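Local coordinates for oligopeptide ABC transporter, periplasmic oligopeptide-binding protein, putative (Thermotoga maritima MSB8, PDB 5IPW) that probably binds oligopeptides in the periplasm and hands them to an ABC transporter for uptake, at residues Asp88-Lys93 against Lys570-Met575; Met494-Gln499 against Val613-Leu618; Leu195-Pro200 against Glu209-Glu214; Gly215-Trp220 against Phe224-Asp229. All coordinates share one frame; numbering follows the deposited sequence.

Contact 1. Residues Asp88-Lys93 against Lys570-Met575; sequences DKEGGK and KIKELM
The turn of the beta-hairpin that joins strand 85-87 to strand 94-105 meets helix 568-584 through one charged pair, Glu-90 and Lys-572, whose side chains approach from opposite directions. The carboxylate oxygen Glu-90 OE1 stands 3.9 Å from Lys-572 NZ, a long salt bridge with no hydrogen bond inside it. Lys-572 stretches out from the helix and bends only at chi3 (-70°), which swings its ammonium group across to the hairpin; NZ is hydrogen-bonded to the backbone oxygen of Pro-395, its stronger partner. The charge of Glu-90 is therefore a second, looser partner at the surface. Within the hairpin, an Asx motif fixes the turn: Asp-88 OD1 takes both Gly-91 N (2.8 Å) and Gly-92 N (3.2 Å), the two donors arriving from opposite faces of the carboxylate plane. At the positive phi of Gly-91 (115°) a beta carbon would jam against the carbonyl oxygen of Glu-90, so glycine suits the bend. The hairpin is closed at its base by a bond from Asp-88 N to Lys-93 O. On the helix, Ile-571 and Leu-574 pack on helix 550-564, while Lys-572 projects from a different side of the helix.

Contact 2. Residues Met494-Gln499 against Val613-Leu618; sequences MDRAAQ and VTDDVL
Ala-498 and Val-613 turn their side chains at each other, with the methyl Ala-498 CB 3.9 Å from Val-613 CG2. The segments meet by packing, without a polar bond between them. Next along, Gln-499 starts out in the direction of Val-617, CG lying 4.2 Å from Val-617 CG2. A turn at chi2 (48°) then carries its amide off to other partners. NE2 donates to Gly-91 O and OE1 accepts from Leu-501 N, so both ends of this buried amide are satisfied, while Trp-87 packs beside it. Asp-615 meets the main chain of Arg-496: with Asp-615 CG anti to its backbone N (chi1 -151°), OD2 comes to rest 3.6 Å from Arg-496 CA, away from the charge. The guanidinium has gone elsewhere: Asp-495 OD2 lies above one face, toward its rim, and Asp-495 OD1 is 3.2 Å from Arg-496 NH1, a pairing of charges in which no N-H points at the oxygen. Between Arg-496 NE and Asp-615 OD1 the gap remains 5.8 Å, where any attraction would probably be weak and no bond forms. Strand 613-614 lies at the edge of a mixed sheet beside strand 326-333, and the loop 494-499 leaves strand 489-494 of another sheet. Joining these near the middle of the chain is consistent with the junction between lobes in a two-lobed family 5 solute-binding protein.

Contact 3. Residues Leu195-Pro200 against Glu209-Glu214; sequences LKQFHP and EKKMVE
Lys-211 and Gln-197 cross at about a right angle, and the ammonium group of one ends at the amide oxygen of the other. Lys-211 NZ donates to Gln-197 OE1 over 2.9 Å, lying in the carbonyl plane with a C=O...donor angle of 145°. Gln-197 gets there with CG set between its backbone N and carbonyl carbon (chi1 67°) and the chain running straight on beyond it; CG lies over the centre of one face of the Phe-198 ring, and NE2 is left to bond Tyr-194 O. Lys-211 is kinked at chi2 (144°) and extended thereafter. A water adds a second link, donating to Gln-197 O and accepting from Lys-211 NZ, each at 2.7 Å. Lys-211 thus holds Gln-197 directly by the amide oxygen and, through the water, by the backbone carbonyl. The 3-10 turn 196-198 prolongs helix 192-195, and the loop 209-214 follows helix 205-209, so the contact brings together the loops that flank this short helix, some 35 Å from the centre of the chain. An alanine in place of Gln-197 has neither the amide nor CG, and Lys-211 would probably depend on the water bridge and be freer to move, with the Phe-198 face less covered. Helix 220-227 supports the ring through Phe-224 and Lys-227. Across the contact, Phe-198 CE1 lies 4.4 Å from Lys-211 CD, a loose touch.

Contact 4. Residues Gly215-Trp220 against Phe224-Asp229; sequences GVHNTW and FNDKND
Phe-224 N donates to Trp-220 O over 2.9 Å, the i to i+4 backbone bond that opens helix 220-227. Thr-219 is the N-cap of this helix, its OG1 making a weak bond to Val-221 N, and Asp-222 OD2 reaches back to Thr-219 N. The loop before the cap folds over the helix and is tied to it one turn further on by a histidine-carboxylate hydrogen bond: His-217 NE2 donates to Asp-226 OD2 at 3.1 Å. Ring and carboxylate stand nearly perpendicular, 84° apart. The donor comes down on OD2 from above the carboxylate plane, 62° out of it, whereas Asp-226 CG sits at the edge of the imidazole and in its plane. The ring is put there by a CG anti to the carbonyl carbon (chi1 -58°), and its other nitrogen, ND1, takes a weak bond from Val-213 N; together they restrain rotation of the ring. Val-216 CG2 rests against one imidazole face and also lies 4.3 Å from Asp-226 OD2. A leucine in place of His-217 has no ring nitrogens, and would probably leave Asp-226 without its partner from the loop and the loop less firmly tied to the helix. At the first turn, the Phe-224 ring leads away from Trp-220 to pack on Leu-195 and Ile-139, and what approaches the indole is the methylene of Phe-224: CB lies 4.4 Å from Trp-220 CE3.

From the N terminus, the hairpin turn 88-93 opens contact 1, a loop closed only at 570-575, 477 residues on. Nested inside it, contact 3 closes the short excursion 195-214 around helix 205-209, and contact 4, nested likewise, follows in series, tying the next loop to helix 220-227. These two adjoin, their centres 8 Å apart, Phe-198 packing on Lys-227. Contact 2 opens at 494-499, before contact 1 has closed, and ends at 613-618, so the two cross along the chain; they meet in space where Leu-618 CD2 lies on Gly-91 CA. Contacts 2 and 4 are remote, about 17 Å between nearest atoms: contact 2 lies near the middle of the chain, contacts 3 and 4 in a peripheral helical region.

Contact 1. Residues Asp88-Lys93 against Lys570-Met575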
# COMPACT_ATOMS: atom_id res chain seq x y z
N ASP A 88 -10.95 -1.53 4.12
CA ASP A 88 -11.70 -0.32 4.40
C ASP A 88 -10.85 0.85 3.90
O ASP A 88 -9.76 0.65 3.34
CB ASP A 88 -12.00 -0.19 5.89
CG ASP A 88 -10.78 0.19 6.69
OD1 ASP A 88 -9.66 -0.22 6.34
OD2 ASP A 88 -10.96 0.92 7.69
N LYS A 89 -11.33 2.07 4.09
CA LYS A 89 -10.61 3.25 3.61
C LYS A 89 -9.22 3.43 4.27
O LYS A 89 -8.27 3.81 3.59
CB LYS A 89 -11.46 4.51 3.82
CG LYS A 89 -10.80 5.80 3.38
CD LYS A 89 -11.57 7.00 3.89
CE LYS A 89 -10.77 8.27 3.68
NZ LYS A 89 -11.54 9.48 4.08
N GLU A 90 -9.12 3.15 5.58
CA GLU A 90 -7.86 3.39 6.32
C GLU A 90 -6.79 2.30 6.06
O GLU A 90 -5.60 2.62 5.92
CB GLU A 90 -8.13 3.60 7.83
CG GLU A 90 -8.24 2.34 8.69
CD GLU A 90 -8.47 2.64 10.16
OE1 GLU A 90 -8.93 1.74 10.90
OE2 GLU A 90 -8.19 3.78 10.59
N GLY A 91 -7.22 1.04 6.03
CA GLY A 91 -6.36 -0.08 5.62
C GLY A 91 -6.04 -1.11 6.68
O GLY A 91 -5.02 -1.79 6.58
N GLY A 92 -6.91 -1.26 7.68
CA GLY A 92 -6.65 -2.20 8.77
C GLY A 92 -7.57 -3.40 8.86
O GLY A 92 -7.23 -4.41 9.47
N LYS A 93 -8.72 -3.29 8.22
CA LYS A 93 -9.81 -4.23 8.42
C LYS A 93 -10.37 -4.65 7.07
O LYS A 93 -10.28 -3.90 6.09
CB LYS A 93 -10.91 -3.59 9.27
CG LYS A 93 -11.25 -2.16 8.85
CD LYS A 93 -12.18 -1.46 9.83
CE LYS A 93 -13.61 -1.95 9.71
NZ LYS A 93 -14.58 -0.90 10.16
N LYS A 570 -6.81 -8.48 18.17
CA LYS A 570 -5.53 -8.88 18.77
C LYS A 570 -4.36 -8.22 18.04
O LYS A 570 -3.39 -7.80 18.67
CB LYS A 570 -5.37 -10.41 18.78
CG LYS A 570 -5.09 -11.02 20.15
CD LYS A 570 -3.87 -10.43 20.85
CE LYS A 570 -3.85 -10.76 22.34
NZ LYS A 570 -3.05 -9.77 23.12
N ILE A 571 -4.46 -8.13 16.72
CA ILE A 571 -3.43 -7.47 15.92
C ILE A 571 -3.24 -6.04 16.42
O ILE A 571 -2.12 -5.65 16.76
CB ILE A 571 -3.76 -7.48 14.41
CG1 ILE A 571 -3.36 -8.81 13.77
CG2 ILE A 571 -3.03 -6.37 13.68
CD1 ILE A 571 -4.25 -9.97 14.12
N LYS A 572 -4.33 -5.28 16.49
CA LYS A 572 -4.28 -3.87 16.89
C LYS A 572 -3.68 -3.69 18.28
O LYS A 572 -2.95 -2.72 18.54
CB LYS A 572 -5.68 -3.23 16.82
CG LYS A 572 -5.68 -1.72 17.01
CD LYS A 572 -6.87 -1.03 16.34
CE LYS A 572 -6.76 -1.05 14.82
NZ LYS A 572 -7.60 -0.02 14.14
N GLU A 573 -3.99 -4.62 19.18
CA GLU A 573 -3.41 -4.63 20.52
C GLU A 573 -1.92 -4.99 20.49
O GLU A 573 -1.14 -4.43 21.25
CB GLU A 573 -4.17 -5.62 21.42
CG GLU A 573 -5.60 -5.20 21.75
CD GLU A 573 -6.41 -6.32 22.37
OE1 GLU A 573 -5.83 -7.36 22.74
OE2 GLU A 573 -7.64 -6.15 22.48
N LEU A 574 -1.55 -5.94 19.63
CA LEU A 574 -0.14 -6.34 19.47
C LEU A 574 0.71 -5.26 18.80
O LEU A 574 1.86 -5.04 19.18
CB LEU A 574 -0.04 -7.66 18.70
CG LEU A 574 -0.52 -8.91 19.46
CD1 LEU A 574 -0.73 -10.08 18.51
CD2 LEU A 574 0.44 -9.30 20.57
N MET A 575 0.14 -4.58 17.81
CA MET A 575 0.83 -3.45 17.16
C MET A 575 1.00 -2.28 18.12
O MET A 575 1.95 -1.52 18.00
CB MET A 575 0.06 -2.99 15.92
CG MET A 575 0.16 -3.94 14.74
SD MET A 575 1.83 -4.13 14.08
CE MET A 575 2.22 -2.47 13.53

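Contact 2. Residues Met494-Gln499 against Val613-Leu618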
# COMPACT_ATOMS: atom_id res chain seq x y z
N MET A 494 10.99 6.73 5.31
CA MET A 494 10.23 5.71 6.00
C MET A 494 8.84 5.60 5.39
O MET A 494 7.85 5.97 6.01
CB MET A 494 10.15 6.03 7.49
CG MET A 494 9.58 4.92 8.34
SD MET A 494 8.74 5.59 9.77
CE MET A 494 8.18 4.08 10.55
N ASP A 495 8.78 5.09 4.17
CA ASP A 495 7.51 4.86 3.49
C ASP A 495 6.82 3.61 4.04
O ASP A 495 7.33 2.97 4.95
CB ASP A 495 7.69 4.78 1.96
CG ASP A 495 8.78 3.80 1.54
OD1 ASP A 495 9.29 3.05 2.40
OD2 ASP A 495 9.13 3.81 0.35
N ARG A 496 5.66 3.28 3.49
CA ARG A 496 4.88 2.12 3.92
C ARG A 496 4.64 2.15 5.42
O ARG A 496 4.87 1.17 6.12
CB ARG A 496 5.57 0.82 3.51
CG ARG A 496 5.90 0.76 2.03
CD ARG A 496 6.43 -0.60 1.62
NE ARG A 496 7.34 -0.49 0.47
CZ ARG A 496 8.65 -0.26 0.55
NH1 ARG A 496 9.26 -0.09 1.72
NH2 ARG A 496 9.37 -0.19 -0.57
N ALA A 497 4.16 3.30 5.90
CA ALA A 497 3.87 3.50 7.31
C ALA A 497 2.37 3.66 7.59
O ALA A 497 1.98 4.38 8.50
CB ALA A 497 4.64 4.71 7.82
N ALA A 498 1.54 3.00 6.78
CA ALA A 498 0.11 2.90 7.03
C ALA A 498 -0.22 1.46 7.39
O ALA A 498 -0.70 1.17 8.49
CB ALA A 498 -0.68 3.34 5.82
N GLN A 499 0.05 0.55 6.45
CA GLN A 499 -0.12 -0.87 6.68
C GLN A 499 1.26 -1.53 6.64
O GLN A 499 1.70 -2.00 5.58
CB GLN A 499 -1.06 -1.48 5.65
CG GLN A 499 -1.32 -2.96 5.85
CD GLN A 499 -1.68 -3.29 7.28
OE1 GLN A 499 -0.81 -3.60 8.09
NE2 GLN A 499 -2.96 -3.19 7.61
N VAL A 613 -5.12 8.46 2.66
CA VAL A 613 -3.70 8.10 2.70
C VAL A 613 -3.45 7.20 1.50
O VAL A 613 -4.26 6.33 1.18
CB VAL A 613 -3.25 7.52 4.09
CG1 VAL A 613 -4.39 7.44 5.09
CG2 VAL A 613 -2.53 6.18 3.96
N THR A 614 -2.33 7.44 0.83
CA THR A 614 -2.05 6.79 -0.44
C THR A 614 -0.82 5.90 -0.32
O THR A 614 0.19 6.31 0.24
CB THR A 614 -1.81 7.83 -1.54
OG1 THR A 614 -0.59 8.53 -1.27
CG2 THR A 614 -2.95 8.81 -1.59
N ASP A 615 -0.92 4.69 -0.86
CA ASP A 615 0.13 3.68 -0.78
C ASP A 615 -0.20 2.57 -1.78
O ASP A 615 -1.37 2.37 -2.12
CB ASP A 615 0.21 3.11 0.65
CG ASP A 615 1.62 2.63 1.04
OD1 ASP A 615 2.56 2.75 0.23
OD2 ASP A 615 1.78 2.14 2.19
N ASP A 616 0.81 1.85 -2.27
CA ASP A 616 0.56 0.76 -3.24
C ASP A 616 -0.18 -0.41 -2.58
O ASP A 616 -1.01 -1.05 -3.22
CB ASP A 616 1.88 0.29 -3.88
CG ASP A 616 1.68 -0.92 -4.81
OD1 ASP A 616 1.68 -2.07 -4.32
OD2 ASP A 616 1.54 -0.72 -6.04
N VAL A 617 0.12 -0.67 -1.32
CA VAL A 617 -0.56 -1.71 -0.55
C VAL A 617 -2.08 -1.50 -0.46
O VAL A 617 -2.84 -2.47 -0.41
CB VAL A 617 0.04 -1.85 0.87
CG1 VAL A 617 0.06 -0.51 1.61
CG2 VAL A 617 -0.69 -2.90 1.69
N LEU A 618 -2.52 -0.24 -0.44
CA LEU A 618 -3.95 0.07 -0.40
C LEU A 618 -4.55 0.20 -1.80
O LEU A 618 -5.73 0.53 -1.96
CB LEU A 618 -4.20 1.35 0.39
CG LEU A 618 -3.68 1.39 1.83
CD1 LEU A 618 -3.90 2.78 2.41
CD2 LEU A 618 -4.35 0.34 2.69

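Contact 3. Residues Leu195-Pro200 against Glu209-Glu214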
# COMPACT_ATOMS: atom_id res chain seq x y z
N LEU A 195 -10.91 -19.18 -20.50
CA LEU A 195 -9.46 -19.42 -20.57
C LEU A 195 -9.02 -20.87 -20.80
O LEU A 195 -7.93 -21.11 -21.32
CB LEU A 195 -8.77 -18.88 -19.32
CG LEU A 195 -8.69 -17.35 -19.26
CD1 LEU A 195 -8.19 -16.91 -17.89
CD2 LEU A 195 -7.79 -16.80 -20.35
N LYS A 196 -9.86 -21.83 -20.40
CA LYS A 196 -9.51 -23.25 -20.51
C LYS A 196 -9.15 -23.68 -21.94
O LYS A 196 -8.38 -24.62 -22.12
CB LYS A 196 -10.63 -24.13 -19.97
CG LYS A 196 -10.61 -24.27 -18.46
CD LYS A 196 -11.74 -25.16 -17.97
CE LYS A 196 -11.53 -25.55 -16.52
NZ LYS A 196 -12.61 -26.43 -15.99
N GLN A 197 -9.72 -23.01 -22.94
CA GLN A 197 -9.40 -23.30 -24.35
C GLN A 197 -7.93 -23.02 -24.71
O GLN A 197 -7.45 -23.48 -25.73
CB GLN A 197 -10.31 -22.52 -25.29
CG GLN A 197 -10.10 -21.02 -25.25
CD GLN A 197 -11.03 -20.31 -26.20
OE1 GLN A 197 -11.03 -20.60 -27.40
NE2 GLN A 197 -11.85 -19.40 -25.69
N PHE A 198 -7.25 -22.24 -23.86
CA PHE A 198 -5.84 -21.89 -24.05
C PHE A 198 -4.90 -22.64 -23.10
O PHE A 198 -3.70 -22.36 -23.06
CB PHE A 198 -5.66 -20.39 -23.84
CG PHE A 198 -6.59 -19.55 -24.67
CD1 PHE A 198 -6.52 -19.57 -26.05
CD2 PHE A 198 -7.54 -18.75 -24.06
CE1 PHE A 198 -7.37 -18.80 -26.82
CE2 PHE A 198 -8.41 -17.98 -24.83
CZ PHE A 198 -8.32 -18.01 -26.21
N HIS A 199 -5.44 -23.60 -22.35
CA HIS A 199 -4.70 -24.27 -21.29
C HIS A 199 -4.55 -25.77 -21.60
O HIS A 199 -5.56 -26.47 -21.70
CB HIS A 199 -5.42 -24.08 -19.96
CG HIS A 199 -4.53 -24.26 -18.76
ND1 HIS A 199 -4.21 -25.50 -18.27
CD2 HIS A 199 -3.92 -23.36 -17.96
CE1 HIS A 199 -3.43 -25.36 -17.21
NE2 HIS A 199 -3.24 -24.07 -17.00
N PRO A 200 -3.30 -26.25 -21.76
CA PRO A 200 -3.02 -27.65 -22.12
C PRO A 200 -3.60 -28.73 -21.20
O PRO A 200 -3.82 -29.85 -21.66
CB PRO A 200 -1.49 -27.72 -22.10
CG PRO A 200 -1.03 -26.48 -21.41
CD PRO A 200 -2.06 -25.46 -21.74
N GLU A 209 -2.34 -25.00 -30.38
CA GLU A 209 -1.40 -24.53 -31.41
C GLU A 209 -2.09 -23.90 -32.61
O GLU A 209 -1.53 -23.00 -33.23
CB GLU A 209 -0.45 -25.66 -31.84
CG GLU A 209 0.73 -25.83 -30.90
CD GLU A 209 1.43 -27.18 -31.00
OE1 GLU A 209 2.34 -27.44 -30.18
OE2 GLU A 209 1.07 -27.99 -31.89
N LYS A 210 -3.31 -24.34 -32.90
CA LYS A 210 -4.08 -23.78 -34.02
C LYS A 210 -4.56 -22.34 -33.77
O LYS A 210 -4.93 -21.65 -34.71
CB LYS A 210 -5.28 -24.68 -34.33
CG LYS A 210 -4.86 -26.05 -34.87
CD LYS A 210 -5.91 -27.13 -34.62
CE LYS A 210 -6.77 -27.39 -35.85
NZ LYS A 210 -7.62 -28.61 -35.67
N LYS A 211 -4.55 -21.92 -32.50
CA LYS A 211 -4.95 -20.56 -32.12
C LYS A 211 -3.78 -19.62 -31.88
O LYS A 211 -3.97 -18.39 -31.80
CB LYS A 211 -5.84 -20.59 -30.87
CG LYS A 211 -7.31 -20.77 -31.18
CD LYS A 211 -8.00 -21.63 -30.13
CE LYS A 211 -9.50 -21.62 -30.34
NZ LYS A 211 -10.18 -22.53 -29.39
N MET A 212 -2.58 -20.18 -31.74
CA MET A 212 -1.37 -19.36 -31.73
C MET A 212 -1.20 -18.69 -33.08
O MET A 212 -1.61 -19.21 -34.11
CB MET A 212 -0.14 -20.21 -31.45
CG MET A 212 -0.02 -20.64 -30.01
SD MET A 212 0.85 -22.20 -29.96
CE MET A 212 1.80 -22.05 -28.48
N VAL A 213 -0.59 -17.52 -33.05
CA VAL A 213 -0.33 -16.77 -34.26
C VAL A 213 1.19 -16.59 -34.31
O VAL A 213 1.83 -16.36 -33.28
CB VAL A 213 -1.16 -15.46 -34.36
CG1 VAL A 213 -1.46 -14.87 -32.99
CG2 VAL A 213 -0.52 -14.45 -35.32
N GLU A 214 1.75 -16.78 -35.50
CA GLU A 214 3.20 -16.79 -35.66
C GLU A 214 3.74 -15.37 -35.67
O GLU A 214 3.07 -14.44 -36.13
CB GLU A 214 3.58 -17.52 -36.95
CG GLU A 214 3.08 -18.96 -37.01
CD GLU A 214 3.54 -19.71 -38.24
OE1 GLU A 214 3.99 -19.06 -39.21
OE2 GLU A 214 3.44 -20.95 -38.25
O HOH W 1 -8.65 -24.30 -28.02

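Contact 4. Residues Gly215-Trp220 against Phe224-Asp229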
# COMPACT_ATOMS: atom_id res chain seq x y z
N GLY A 215 4.95 -15.21 -35.13
CA GLY A 215 5.57 -13.90 -34.99
C GLY A 215 5.09 -13.12 -33.77
O GLY A 215 5.51 -11.98 -33.56
N VAL A 216 4.22 -13.74 -32.98
CA VAL A 216 3.69 -13.13 -31.75
C VAL A 216 3.68 -14.12 -30.58
O VAL A 216 4.21 -13.81 -29.51
CB VAL A 216 2.28 -12.53 -31.96
CG1 VAL A 216 1.34 -13.53 -32.58
CG2 VAL A 216 1.70 -12.02 -30.65
N HIS A 217 3.09 -15.30 -30.77
CA HIS A 217 3.00 -16.31 -29.70
C HIS A 217 3.98 -17.44 -30.01
O HIS A 217 3.71 -18.30 -30.85
CB HIS A 217 1.58 -16.88 -29.58
CG HIS A 217 0.53 -15.85 -29.30
ND1 HIS A 217 -0.63 -15.75 -30.04
CD2 HIS A 217 0.47 -14.87 -28.37
CE1 HIS A 217 -1.36 -14.75 -29.58
NE2 HIS A 217 -0.71 -14.20 -28.57
N ASN A 218 5.13 -17.43 -29.32
CA ASN A 218 6.17 -18.45 -29.54
C ASN A 218 5.90 -19.72 -28.76
O ASN A 218 6.20 -20.81 -29.23
CB ASN A 218 7.55 -17.90 -29.18
CG ASN A 218 8.21 -17.19 -30.35
OD1 ASN A 218 8.56 -17.82 -31.35
ND2 ASN A 218 8.39 -15.87 -30.24
N THR A 219 5.33 -19.58 -27.57
CA THR A 219 4.92 -20.72 -26.77
C THR A 219 3.44 -20.57 -26.43
O THR A 219 2.82 -19.56 -26.76
CB THR A 219 5.78 -20.87 -25.49
OG1 THR A 219 5.18 -21.84 -24.61
CG2 THR A 219 5.94 -19.54 -24.74
N TRP A 220 2.87 -21.60 -25.80
CA TRP A 220 1.45 -21.56 -25.42
C TRP A 220 1.21 -20.63 -24.26
O TRP A 220 0.12 -20.06 -24.13
CB TRP A 220 0.90 -22.97 -25.13
CG TRP A 220 1.44 -23.62 -23.91
CD1 TRP A 220 2.46 -24.53 -23.85
CD2 TRP A 220 0.98 -23.44 -22.56
NE1 TRP A 220 2.66 -24.92 -22.55
CE2 TRP A 220 1.77 -24.27 -21.74
CE3 TRP A 220 -0.02 -22.66 -21.98
CZ2 TRP A 220 1.59 -24.34 -20.36
CZ3 TRP A 220 -0.19 -22.73 -20.60
CH2 TRP A 220 0.61 -23.56 -19.81
N PHE A 224 -1.61 -17.73 -23.69
CA PHE A 224 -2.42 -17.68 -22.49
C PHE A 224 -2.37 -16.31 -21.82
O PHE A 224 -3.40 -15.75 -21.48
CB PHE A 224 -2.00 -18.75 -21.48
CG PHE A 224 -2.94 -18.87 -20.32
CD1 PHE A 224 -2.78 -18.09 -19.19
CD2 PHE A 224 -4.01 -19.76 -20.37
CE1 PHE A 224 -3.65 -18.19 -18.12
CE2 PHE A 224 -4.89 -19.87 -19.30
CZ PHE A 224 -4.71 -19.08 -18.18
N ASN A 225 -1.16 -15.80 -21.62
CA ASN A 225 -0.97 -14.50 -20.98
C ASN A 225 -1.55 -13.34 -21.80
O ASN A 225 -1.98 -12.35 -21.23
CB ASN A 225 0.51 -14.24 -20.68
CG ASN A 225 1.08 -15.23 -19.68
OD1 ASN A 225 0.39 -15.71 -18.77
ND2 ASN A 225 2.36 -15.54 -19.83
N ASP A 226 -1.55 -13.47 -23.12
CA ASP A 226 -2.18 -12.47 -24.00
C ASP A 226 -3.68 -12.49 -23.84
O ASP A 226 -4.34 -11.44 -23.88
CB ASP A 226 -1.85 -12.71 -25.48
CG ASP A 226 -0.70 -11.85 -25.97
OD1 ASP A 226 0.25 -11.60 -25.18
OD2 ASP A 226 -0.74 -11.44 -27.15
N LYS A 227 -4.22 -13.69 -23.70
CA LYS A 227 -5.65 -13.88 -23.51
C LYS A 227 -6.09 -13.48 -22.11
O LYS A 227 -7.17 -12.93 -21.93
CB LYS A 227 -6.03 -15.33 -23.81
CG LYS A 227 -5.85 -15.71 -25.26
CD LYS A 227 -6.75 -14.89 -26.18
CE LYS A 227 -6.51 -15.22 -27.64
NZ LYS A 227 -7.19 -14.23 -28.51
N ASN A 228 -5.25 -13.75 -21.11
CA ASN A 228 -5.57 -13.41 -19.73
C ASN A 228 -5.04 -12.02 -19.37
O ASN A 228 -4.77 -11.76 -18.20
CB ASN A 228 -5.03 -14.47 -18.77
CG ASN A 228 -5.61 -14.34 -17.36
OD1 ASN A 228 -6.77 -13.97 -17.19
ND2 ASN A 228 -4.80 -14.65 -16.36
N ASP A 229 -4.90 -11.15 -20.37
CA ASP A 229 -4.38 -9.80 -20.18
C ASP A 229 -5.55 -8.83 -20.05
O ASP A 229 -6.22 -8.51 -21.05
CB ASP A 229 -3.51 -9.41 -21.38
CG ASP A 229 -2.76 -8.11 -21.18
OD1 ASP A 229 -3.35 -7.14 -20.67
OD2 ASP A 229 -1.57 -8.04 -21.55